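PDB 2EH6: acetylornithine aminotransferase from Aquifex aeolicus, which catalyses the pyridoxal-phosphate-dependent transfer of an amino group between N(2)-acetyl-L-ornithine and 2-oxoglutarate, a step of arginine biosynthesis. Local coordinates for residues Y46-V57 and L276-E287; D32-G43 and R352-Q360. All blocks are in the same frame, centred on the assembly; numbering follows the deposited sequence.

Overall arrangement
From the N terminus the chain runs through strands 12-18, 21-24 and 29-32 and then enters 32-43, the first half of contact 2. Helix 47-59 follows at once and carries 46-57, the first half of contact 1. Contact 1 closes when the chain reaches the long helix 275-308, and contact 2 closes later, where strand 350-353 ends. Contact 1 is therefore nested inside the loop closed by contact 2. The two centres lie about 17 Å apart. They meet where Val284 packs on Ser41 and Leu42. Together they tie the N-terminal region to helix 275-308 and to the C-terminal part, and both touch the second subunit.

Contact 1: Y46-V57 and L276-E287; sequences YPKLTEALKEQV and LACRAGTVVVDE
Arg279 and Glu55 form a salt bridge between two nearly antiparallel helices, whose segment axes cross at 157° and approach to 9.4 Å. The guanidinium meets Glu55 end-on, with NH1 and NH2 both giving to the one oxygen OE1; the NH2-OE1 distance is 3.0 Å. Arg279 NH1 also donates to Gln56 OE1 at 3.1 Å, and the amide plane stands 78° from the guanidinium plane. Gln56 NE2 bonds instead to the carbonyl of Leu60. One guanidinium face lies over Ala52 O, which is not hydrogen-bonded to it.

At the other end, Glu287 is shared by two donors. Tyr46 OH gives to OE1 at 2.6 Å, and this oxygen sits at the edge of the tyrosine ring. Lys48 NZ reaches OE2 at 2.7 Å in a second salt bridge. The lysine chain is extended, with CG anti to the backbone N (chi1 -173°), and slides past Val283 on its way.

Alongside these polar groups the packing is apolar. Ala52 CB touches Val283 CG2 at 3.8 Å. Leu49 CD1 and Leu53 CD2 both rest on Ala280, and Leu276 CD1 meets Val57 CG2 at 3.9 Å. Leu53 and Val57 also pack on Val57 and Leu53 of the second subunit.

A leucine at Arg279 would probably leave the Glu55 carboxylate without its cationic mate and Gln56 OE1 without this donor. The chemistry thus implies an apolar seam flanked by two charged clusters, Arg279-Glu55 and Lys48-Glu287, that holds helix 47-59 against helix 275-308 near the second subunit.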
loop_
_atom_site.group_PDB
_atom_site.type_symbol
_atom_site.label_atom_id
_atom_site.label_comp_id
_atom_site.label_asym_id
_atom_site.label_seq_id
_atom_site.Cartn_x
_atom_site.Cartn_y
_atom_site.Cartn_z
ATOM N N TYR A 46 -20.937 -7.489 -7.338
ATOM C CA TYR A 46 -20.930 -8.020 -8.692
ATOM C C TYR A 46 -20.801 -9.538 -8.557
ATOM O O TYR A 46 -19.790 -10.038 -8.075
ATOM C CB TYR A 46 -19.739 -7.453 -9.467
ATOM C CG TYR A 46 -19.785 -7.741 -10.944
ATOM C CD1 TYR A 46 -20.675 -7.065 -11.776
ATOM C CD2 TYR A 46 -18.929 -8.684 -11.517
ATOM C CE1 TYR A 46 -20.712 -7.315 -13.143
ATOM C CE2 TYR A 46 -18.958 -8.942 -12.885
ATOM C CZ TYR A 46 -19.850 -8.252 -13.689
ATOM O OH TYR A 46 -19.865 -8.484 -15.040
ATOM N N PRO A 47 -21.831 -10.290 -8.985
ATOM C CA PRO A 47 -21.854 -11.756 -8.909
ATOM C C PRO A 47 -20.547 -12.503 -9.189
ATOM O O PRO A 47 -20.054 -13.243 -8.339
ATOM C CB PRO A 47 -22.962 -12.131 -9.897
ATOM C CG PRO A 47 -23.927 -11.010 -9.725
ATOM C CD PRO A 47 -23.017 -9.792 -9.710
ATOM N N LYS A 48 -19.983 -12.319 -10.376
ATOM C CA LYS A 48 -18.753 -13.023 -10.716
ATOM C C LYS A 48 -17.619 -12.687 -9.749
ATOM O O LYS A 48 -16.855 -13.567 -9.348
ATOM C CB LYS A 48 -18.329 -12.698 -12.148
ATOM C CG LYS A 48 -17.147 -13.520 -12.635
ATOM C CD LYS A 48 -16.774 -13.157 -14.069
ATOM C CE LYS A 48 -15.640 -14.025 -14.592
ATOM N NZ LYS A 48 -15.352 -13.740 -16.029
ATOM N N LEU A 49 -17.511 -11.419 -9.369
ATOM C CA LEU A 49 -16.457 -11.009 -8.446
ATOM C C LEU A 49 -16.678 -11.622 -7.061
ATOM O O LEU A 49 -15.777 -12.228 -6.488
ATOM C CB LEU A 49 -16.406 -9.480 -8.348
ATOM C CG LEU A 49 -15.325 -8.895 -7.425
ATOM C CD1 LEU A 49 -13.973 -9.450 -7.824
ATOM C CD2 LEU A 49 -15.326 -7.367 -7.502
ATOM N N THR A 50 -17.888 -11.475 -6.534
ATOM C CA THR A 50 -18.221 -12.011 -5.219
ATOM C C THR A 50 -17.957 -13.505 -5.087
ATOM O O THR A 50 -17.358 -13.950 -4.109
ATOM C CB THR A 50 -19.707 -11.764 -4.883
ATOM O OG1 THR A 50 -19.936 -10.359 -4.756
ATOM C CG2 THR A 50 -20.083 -12.451 -3.588
ATOM N N GLU A 51 -18.417 -14.281 -6.062
ATOM C CA GLU A 51 -18.229 -15.724 -6.001
ATOM C C GLU A 51 -16.754 -16.111 -6.054
ATOM O O GLU A 51 -16.328 -17.022 -5.356
ATOM C CB GLU A 51 -19.013 -16.409 -7.127
ATOM C CG GLU A 51 -20.521 -16.122 -7.077
ATOM C CD GLU A 51 -21.123 -16.286 -5.678
ATOM O OE1 GLU A 51 -21.002 -17.385 -5.088
ATOM O OE2 GLU A 51 -21.726 -15.313 -5.167
ATOM N N ALA A 52 -15.973 -15.407 -6.866
ATOM C CA ALA A 52 -14.544 -15.695 -6.975
ATOM C C ALA A 52 -13.812 -15.369 -5.674
ATOM O O ALA A 52 -12.943 -16.121 -5.237
ATOM C CB ALA A 52 -13.938 -14.896 -8.121
ATOM N N LEU A 53 -14.161 -14.244 -5.053
ATOM C CA LEU A 53 -13.505 -13.847 -3.810
ATOM C C LEU A 53 -13.854 -14.790 -2.664
ATOM O O LEU A 53 -12.981 -15.188 -1.893
ATOM C CB LEU A 53 -13.870 -12.397 -3.452
ATOM C CG LEU A 53 -13.436 -11.310 -4.450
ATOM C CD1 LEU A 53 -13.827 -9.936 -3.917
ATOM C CD2 LEU A 53 -11.927 -11.367 -4.666
ATOM N N LYS A 54 -15.128 -15.157 -2.556
ATOM C CA LYS A 54 -15.554 -16.066 -1.502
ATOM C C LYS A 54 -14.823 -17.394 -1.633
ATOM O O LYS A 54 -14.406 -17.984 -0.638
ATOM C CB LYS A 54 -17.072 -16.277 -1.567
ATOM C CG LYS A 54 -17.857 -15.078 -1.063
ATOM C CD LYS A 54 -19.332 -15.169 -1.418
ATOM C CE LYS A 54 -19.982 -16.392 -0.817
ATOM N NZ LYS A 54 -21.432 -16.428 -1.143
ATOM N N GLU A 55 -14.652 -17.857 -2.865
ATOM C CA GLU A 55 -13.958 -19.114 -3.110
ATOM C C GLU A 55 -12.486 -18.974 -2.701
ATOM O O GLU A 55 -11.915 -19.876 -2.094
ATOM C CB GLU A 55 -14.072 -19.484 -4.594
ATOM C CG GLU A 55 -14.107 -20.981 -4.903
ATOM C CD GLU A 55 -12.743 -21.555 -5.256
ATOM O OE1 GLU A 55 -12.001 -20.896 -6.016
ATOM O OE2 GLU A 55 -12.419 -22.672 -4.790
ATOM N N GLN A 56 -11.884 -17.830 -3.019
ATOM C CA GLN A 56 -10.477 -17.601 -2.692
ATOM C C GLN A 56 -10.259 -17.487 -1.188
ATOM O O GLN A 56 -9.316 -18.054 -0.642
ATOM C CB GLN A 56 -9.968 -16.329 -3.389
ATOM C CG GLN A 56 -8.447 -16.165 -3.343
ATOM C CD GLN A 56 -7.721 -17.375 -3.907
ATOM O OE1 GLN A 56 -7.915 -17.737 -5.064
ATOM N NE2 GLN A 56 -6.888 -18.007 -3.091
ATOM N N VAL A 57 -11.131 -16.744 -0.520
ATOM C CA VAL A 57 -11.017 -16.571 0.920
ATOM C C VAL A 57 -10.991 -17.918 1.644
ATOM O O VAL A 57 -10.326 -18.063 2.665
ATOM C CB VAL A 57 -12.180 -15.717 1.460
ATOM C CG1 VAL A 57 -12.290 -15.872 2.959
ATOM C CG2 VAL A 57 -11.955 -14.254 1.092
ATOM N N LEU A 276 -5.674 -13.037 -3.178
ATOM C CA LEU A 276 -6.986 -12.404 -3.117
ATOM C C LEU A 276 -7.060 -11.233 -4.099
ATOM O O LEU A 276 -8.022 -11.096 -4.855
ATOM C CB LEU A 276 -7.273 -11.918 -1.696
ATOM C CG LEU A 276 -8.712 -11.458 -1.443
ATOM C CD1 LEU A 276 -9.648 -12.651 -1.572
ATOM C CD2 LEU A 276 -8.825 -10.840 -0.062
ATOM N N ALA A 277 -6.033 -10.392 -4.086
ATOM C CA ALA A 277 -5.970 -9.242 -4.979
ATOM C C ALA A 277 -5.906 -9.694 -6.439
ATOM O O ALA A 277 -6.555 -9.117 -7.318
ATOM C CB ALA A 277 -4.740 -8.394 -4.644
ATOM N N CYS A 278 -5.115 -10.725 -6.699
ATOM C CA CYS A 278 -4.976 -11.223 -8.062
ATOM C C CYS A 278 -6.250 -11.883 -8.582
ATOM O O CYS A 278 -6.555 -11.802 -9.766
ATOM C CB CYS A 278 -3.790 -12.183 -8.151
ATOM S SG CYS A 278 -2.170 -11.345 -8.000
ATOM N N ARG A 279 -7.001 -12.532 -7.697
ATOM C CA ARG A 279 -8.245 -13.173 -8.116
ATOM C C ARG A 279 -9.213 -12.063 -8.531
ATOM O O ARG A 279 -9.940 -12.183 -9.521
ATOM C CB ARG A 279 -8.826 -13.988 -6.954
ATOM C CG ARG A 279 -10.042 -14.853 -7.299
ATOM C CD ARG A 279 -9.683 -16.053 -8.178
ATOM N NE ARG A 279 -10.842 -16.914 -8.419
ATOM C CZ ARG A 279 -11.230 -17.916 -7.627
ATOM N NH1 ARG A 279 -10.553 -18.212 -6.524
ATOM N NH2 ARG A 279 -12.311 -18.623 -7.937
ATOM N N ALA A 280 -9.208 -10.968 -7.777
ATOM C CA ALA A 280 -10.074 -9.837 -8.077
ATOM C C ALA A 280 -9.679 -9.219 -9.410
ATOM O O ALA A 280 -10.526 -8.996 -10.281
ATOM C CB ALA A 280 -9.977 -8.795 -6.967
ATOM N N GLY A 281 -8.386 -8.944 -9.561
ATOM C CA GLY A 281 -7.897 -8.346 -10.789
ATOM C C GLY A 281 -8.188 -9.198 -12.011
ATOM O O GLY A 281 -8.498 -8.674 -13.076
ATOM N N THR A 282 -8.078 -10.513 -11.864
ATOM C CA THR A 282 -8.339 -11.410 -12.979
ATOM C C THR A 282 -9.790 -11.304 -13.434
ATOM O O THR A 282 -10.081 -11.305 -14.632
ATOM C CB THR A 282 -8.036 -12.868 -12.601
ATOM O OG1 THR A 282 -6.622 -13.027 -12.441
ATOM C CG2 THR A 282 -8.523 -13.814 -13.683
ATOM N N VAL A 283 -10.705 -11.210 -12.474
ATOM C CA VAL A 283 -12.119 -11.094 -12.800
ATOM C C VAL A 283 -12.396 -9.747 -13.458
ATOM O O VAL A 283 -13.063 -9.670 -14.492
ATOM C CB VAL A 283 -13.003 -11.227 -11.536
ATOM C CG1 VAL A 283 -14.446 -10.928 -11.888
ATOM C CG2 VAL A 283 -12.888 -12.631 -10.954
ATOM N N VAL A 284 -11.879 -8.684 -12.859
ATOM C CA VAL A 284 -12.083 -7.340 -13.386
ATOM C C VAL A 284 -11.532 -7.172 -14.800
ATOM O O VAL A 284 -12.200 -6.628 -15.679
ATOM C CB VAL A 284 -11.435 -6.287 -12.465
ATOM C CG1 VAL A 284 -11.482 -4.914 -13.123
ATOM C CG2 VAL A 284 -12.161 -6.259 -11.124
ATOM N N VAL A 285 -10.312 -7.635 -15.028
ATOM C CA VAL A 285 -9.725 -7.496 -16.351
ATOM C C VAL A 285 -10.544 -8.208 -17.428
ATOM O O VAL A 285 -10.763 -7.651 -18.503
ATOM C CB VAL A 285 -8.268 -7.992 -16.361
ATOM C CG1 VAL A 285 -7.738 -8.035 -17.791
ATOM C CG2 VAL A 285 -7.407 -7.036 -15.517
ATOM N N ASP A 286 -11.011 -9.418 -17.145
ATOM C CA ASP A 286 -11.814 -10.146 -18.124
ATOM C C ASP A 286 -13.142 -9.444 -18.375
ATOM O O ASP A 286 -13.566 -9.285 -19.522
ATOM C CB ASP A 286 -12.085 -11.580 -17.659
ATOM C CG ASP A 286 -10.849 -12.453 -17.704
ATOM O OD1 ASP A 286 -9.885 -12.083 -18.408
ATOM O OD2 ASP A 286 -10.849 -13.516 -17.046
ATOM N N GLU A 287 -13.802 -9.020 -17.301
ATOM C CA GLU A 287 -15.088 -8.344 -17.434
ATOM C C GLU A 287 -14.976 -6.984 -18.097
ATOM O O GLU A 287 -15.800 -6.624 -18.936
ATOM C CB GLU A 287 -15.752 -8.192 -16.063
ATOM C CG GLU A 287 -16.090 -9.518 -15.403
ATOM C CD GLU A 287 -17.039 -10.351 -16.245
ATOM O OE1 GLU A 287 -18.159 -9.875 -16.515
ATOM O OE2 GLU A 287 -16.666 -11.476 -16.639
#

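Contact 2: D32-G43 and R352-Q360; sequences DFVSGIGVNSLG and RFLPPLIIQ
Phe33 and Leu354 are joined by a backbone hydrogen bond. Leu354 N gives to Phe33 O at 2.8 Å, from above the carbonyl plane. Further on, Leu357 N donates to Ser41 O at 2.7 Å. The side chain of Ser35 adds a third bond, a short one, from OG to Leu354 O at 2.5 Å. Its OG lies between the backbone N and the carbonyl carbon (chi1 69°) and meets that oxygen nearly along the C=O axis. Asp32 OD1 accepts from the backbone N of Val34, making an Asx turn, and from that of Ser35, completing an Asx motif.

The apolar pairs gather on Phe33. Pro355 CB sits over one face of its ring, 3.9 Å from the centroid, in a CH-pi contact. Ile359 CD1 approaches Phe33 CE1 at 3.6 Å. Other aliphatic groups pack on backbone: Leu354 CD1 at Ile37 and Gly38, Pro356 CB 3.6 Å from Asn40 O, and Ile358 CD1 at Leu42 O.

Near the cofactor, Ile37 CG2 rests 4.1 Å from Arg352 NH1. The Arg352 guanidinium bonds to Asn344 and, weakly, to Gln215, which lines the pyridoxal phosphate pocket. The side chain of Ile37 comes within about 5 Å of the cofactor (nearest atoms). Two backbone bonds and the Ser35 bond thus pin the loop after strand 29-32 to the turn after strand 350-353, while Asp32 O, buried against Pro356 CD, has no partner in the model.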
loop_
_atom_site.group_PDB
_atom_site.type_symbol
_atom_site.label_atom_id
_atom_site.label_comp_id
_atom_site.label_asym_id
_atom_site.label_seq_id
_atom_site.Cartn_x
_atom_site.Cartn_y
_atom_site.Cartn_z
ATOM N N ASP A 32 -24.650 5.579 -7.310
ATOM C CA ASP A 32 -23.226 5.848 -7.176
ATOM C C ASP A 32 -22.489 6.288 -8.436
ATOM O O ASP A 32 -22.162 5.473 -9.293
ATOM C CB ASP A 32 -22.550 4.611 -6.579
ATOM C CG ASP A 32 -21.071 4.820 -6.308
ATOM O OD1 ASP A 32 -20.605 5.978 -6.348
ATOM O OD2 ASP A 32 -20.381 3.819 -6.038
ATOM N N PHE A 33 -22.224 7.585 -8.535
ATOM C CA PHE A 33 -21.498 8.121 -9.676
ATOM C C PHE A 33 -20.089 8.561 -9.291
ATOM O O PHE A 33 -19.500 9.440 -9.923
ATOM C CB PHE A 33 -22.270 9.281 -10.307
ATOM C CG PHE A 33 -23.159 8.853 -11.435
ATOM C CD1 PHE A 33 -24.146 7.896 -11.228
ATOM C CD2 PHE A 33 -22.978 9.365 -12.715
ATOM C CE1 PHE A 33 -24.938 7.448 -12.282
ATOM C CE2 PHE A 33 -23.763 8.925 -13.774
ATOM C CZ PHE A 33 -24.744 7.964 -13.558
ATOM N N VAL A 34 -19.555 7.931 -8.250
ATOM C CA VAL A 34 -18.208 8.222 -7.770
ATOM C C VAL A 34 -17.404 6.922 -7.647
ATOM O O VAL A 34 -16.176 6.931 -7.723
ATOM C CB VAL A 34 -18.242 8.923 -6.387
ATOM C CG1 VAL A 34 -16.847 8.971 -5.789
ATOM C CG2 VAL A 34 -18.788 10.339 -6.539
ATOM N N SER A 35 -18.110 5.812 -7.457
ATOM C CA SER A 35 -17.498 4.488 -7.313
ATOM C C SER A 35 -16.244 4.456 -6.429
ATOM O O SER A 35 -15.256 3.783 -6.754
ATOM C CB SER A 35 -17.176 3.888 -8.692
ATOM O OG SER A 35 -16.119 4.579 -9.341
ATOM N N GLY A 36 -16.290 5.172 -5.310
ATOM C CA GLY A 36 -15.167 5.188 -4.385
ATOM C C GLY A 36 -13.916 5.768 -5.009
ATOM O O GLY A 36 -12.798 5.384 -4.657
ATOM N N ILE A 37 -14.127 6.718 -5.915
ATOM C CA ILE A 37 -13.077 7.401 -6.667
ATOM C C ILE A 37 -12.529 6.493 -7.768
ATOM O O ILE A 37 -11.317 6.297 -7.889
ATOM C CB ILE A 37 -11.904 7.862 -5.776
ATOM C CG1 ILE A 37 -12.430 8.610 -4.549
ATOM C CG2 ILE A 37 -11.008 8.827 -6.559
ATOM C CD1 ILE A 37 -11.320 9.123 -3.638
ATOM N N GLY A 38 -13.436 5.929 -8.559
ATOM C CA GLY A 38 -13.043 5.071 -9.668
ATOM C C GLY A 38 -12.461 3.724 -9.307
ATOM O O GLY A 38 -11.730 3.125 -10.095
ATOM N N VAL A 39 -12.792 3.233 -8.122
ATOM C CA VAL A 39 -12.282 1.948 -7.668
ATOM C C VAL A 39 -13.261 0.801 -7.926
ATOM O O VAL A 39 -12.870 -0.281 -8.375
ATOM C CB VAL A 39 -11.955 2.009 -6.157
ATOM C CG1 VAL A 39 -11.681 0.622 -5.620
ATOM C CG2 VAL A 39 -10.761 2.933 -5.925
ATOM N N ASN A 40 -14.536 1.031 -7.645
ATOM C CA ASN A 40 -15.527 -0.017 -7.843
ATOM C C ASN A 40 -15.948 -0.105 -9.305
ATOM O O ASN A 40 -17.096 0.161 -9.657
ATOM C CB ASN A 40 -16.731 0.235 -6.931
ATOM C CG ASN A 40 -16.329 0.327 -5.467
ATOM O OD1 ASN A 40 -15.718 -0.592 -4.919
ATOM N ND2 ASN A 40 -16.659 1.436 -4.831
ATOM N N SER A 41 -14.991 -0.488 -10.150
ATOM C CA SER A 41 -15.201 -0.617 -11.591
ATOM C C SER A 41 -16.419 -1.446 -12.000
ATOM O O SER A 41 -17.085 -1.123 -12.995
ATOM C CB SER A 41 -13.941 -1.207 -12.245
ATOM O OG SER A 41 -13.514 -2.381 -11.572
ATOM N N LEU A 42 -16.703 -2.514 -11.253
ATOM C CA LEU A 42 -17.852 -3.373 -11.559
ATOM C C LEU A 42 -19.011 -3.177 -10.575
ATOM O O LEU A 42 -19.877 -4.047 -10.438
ATOM C CB LEU A 42 -17.431 -4.845 -11.554
ATOM C CG LEU A 42 -16.261 -5.220 -12.473
ATOM C CD1 LEU A 42 -15.975 -6.711 -12.356
ATOM C CD2 LEU A 42 -16.590 -4.857 -13.912
ATOM N N GLY A 43 -19.032 -2.033 -9.902
ATOM C CA GLY A 43 -20.091 -1.772 -8.941
ATOM C C GLY A 43 -19.921 -2.627 -7.697
ATOM O O GLY A 43 -18.834 -3.144 -7.438
ATOM N N ARG A 352 -16.690 15.932 -10.573
ATOM C CA ARG A 352 -16.103 14.779 -11.239
ATOM C C ARG A 352 -17.064 13.602 -11.138
ATOM O O ARG A 352 -17.630 13.350 -10.075
ATOM C CB ARG A 352 -14.754 14.435 -10.591
ATOM C CG ARG A 352 -14.117 13.157 -11.105
ATOM C CD ARG A 352 -12.716 12.946 -10.538
ATOM N NE ARG A 352 -12.651 13.154 -9.093
ATOM C CZ ARG A 352 -11.621 12.791 -8.333
ATOM N NH1 ARG A 352 -10.567 12.194 -8.880
ATOM N NH2 ARG A 352 -11.636 13.039 -7.029
ATOM N N PHE A 353 -17.257 12.899 -12.250
ATOM C CA PHE A 353 -18.155 11.747 -12.293
ATOM C C PHE A 353 -17.355 10.498 -12.634
ATOM O O PHE A 353 -16.673 10.454 -13.654
ATOM C CB PHE A 353 -19.244 11.968 -13.349
ATOM C CG PHE A 353 -19.926 13.303 -13.243
ATOM C CD1 PHE A 353 -20.813 13.570 -12.202
ATOM C CD2 PHE A 353 -19.659 14.306 -14.170
ATOM C CE1 PHE A 353 -21.423 14.817 -12.081
ATOM C CE2 PHE A 353 -20.261 15.561 -14.062
ATOM C CZ PHE A 353 -21.147 15.817 -13.013
ATOM N N LEU A 354 -17.437 9.490 -11.769
ATOM C CA LEU A 354 -16.719 8.235 -11.960
ATOM C C LEU A 354 -17.637 7.065 -11.643
ATOM O O LEU A 354 -17.371 6.279 -10.740
ATOM C CB LEU A 354 -15.495 8.183 -11.039
ATOM C CG LEU A 354 -14.383 9.194 -11.311
ATOM C CD1 LEU A 354 -13.385 9.184 -10.152
ATOM C CD2 LEU A 354 -13.698 8.850 -12.630
ATOM N N PRO A 355 -18.744 6.934 -12.385
ATOM C CA PRO A 355 -19.666 5.828 -12.122
ATOM C C PRO A 355 -19.032 4.471 -12.420
ATOM O O PRO A 355 -18.003 4.391 -13.097
ATOM C CB PRO A 355 -20.832 6.136 -13.055
ATOM C CG PRO A 355 -20.144 6.777 -14.227
ATOM C CD PRO A 355 -19.193 7.732 -13.538
ATOM N N PRO A 356 -19.630 3.388 -11.905
ATOM C CA PRO A 356 -19.082 2.051 -12.160
ATOM C C PRO A 356 -19.123 1.848 -13.667
ATOM O O PRO A 356 -19.967 2.433 -14.345
ATOM C CB PRO A 356 -20.053 1.137 -11.415
ATOM C CG PRO A 356 -20.509 2.009 -10.275
ATOM C CD PRO A 356 -20.767 3.319 -10.971
ATOM N N LEU A 357 -18.230 1.024 -14.201
ATOM C CA LEU A 357 -18.200 0.835 -15.642
ATOM C C LEU A 357 -19.392 0.046 -16.188
ATOM O O LEU A 357 -19.580 -0.035 -17.402
ATOM C CB LEU A 357 -16.868 0.200 -16.059
ATOM C CG LEU A 357 -15.629 0.984 -15.588
ATOM C CD1 LEU A 357 -14.369 0.359 -16.178
ATOM C CD2 LEU A 357 -15.735 2.460 -16.015
ATOM N N ILE A 358 -20.202 -0.519 -15.296
ATOM C CA ILE A 358 -21.387 -1.272 -15.708
ATOM C C ILE A 358 -22.609 -0.358 -15.802
ATOM O O ILE A 358 -23.720 -0.815 -16.073
ATOM C CB ILE A 358 -21.723 -2.397 -14.707
ATOM C CG1 ILE A 358 -21.954 -1.798 -13.320
ATOM C CG2 ILE A 358 -20.610 -3.429 -14.688
ATOM C CD1 ILE A 358 -22.524 -2.771 -12.306
ATOM N N ILE A 359 -22.404 0.932 -15.568
ATOM C CA ILE A 359 -23.497 1.896 -15.611
ATOM C C ILE A 359 -24.228 1.858 -16.967
ATOM O O ILE A 359 -23.609 1.655 -18.011
ATOM C CB ILE A 359 -22.963 3.322 -15.336
ATOM C CG1 ILE A 359 -24.111 4.245 -14.937
ATOM C CG2 ILE A 359 -22.219 3.850 -16.552
ATOM C CD1 ILE A 359 -24.582 4.050 -13.509
ATOM N N GLN A 360 -25.545 2.047 -16.937
ATOM C CA GLN A 360 -26.355 2.028 -18.157
ATOM C C GLN A 360 -27.052 3.361 -18.414
ATOM O O GLN A 360 -27.200 4.176 -17.504
ATOM C CB GLN A 360 -27.392 0.909 -18.077
ATOM C CG GLN A 360 -26.780 -0.484 -18.069
ATOM C CD GLN A 360 -27.823 -1.578 -17.968
ATOM O OE1 GLN A 360 -28.688 -1.710 -18.837
ATOM N NE2 GLN A 360 -27.749 -2.371 -16.903
#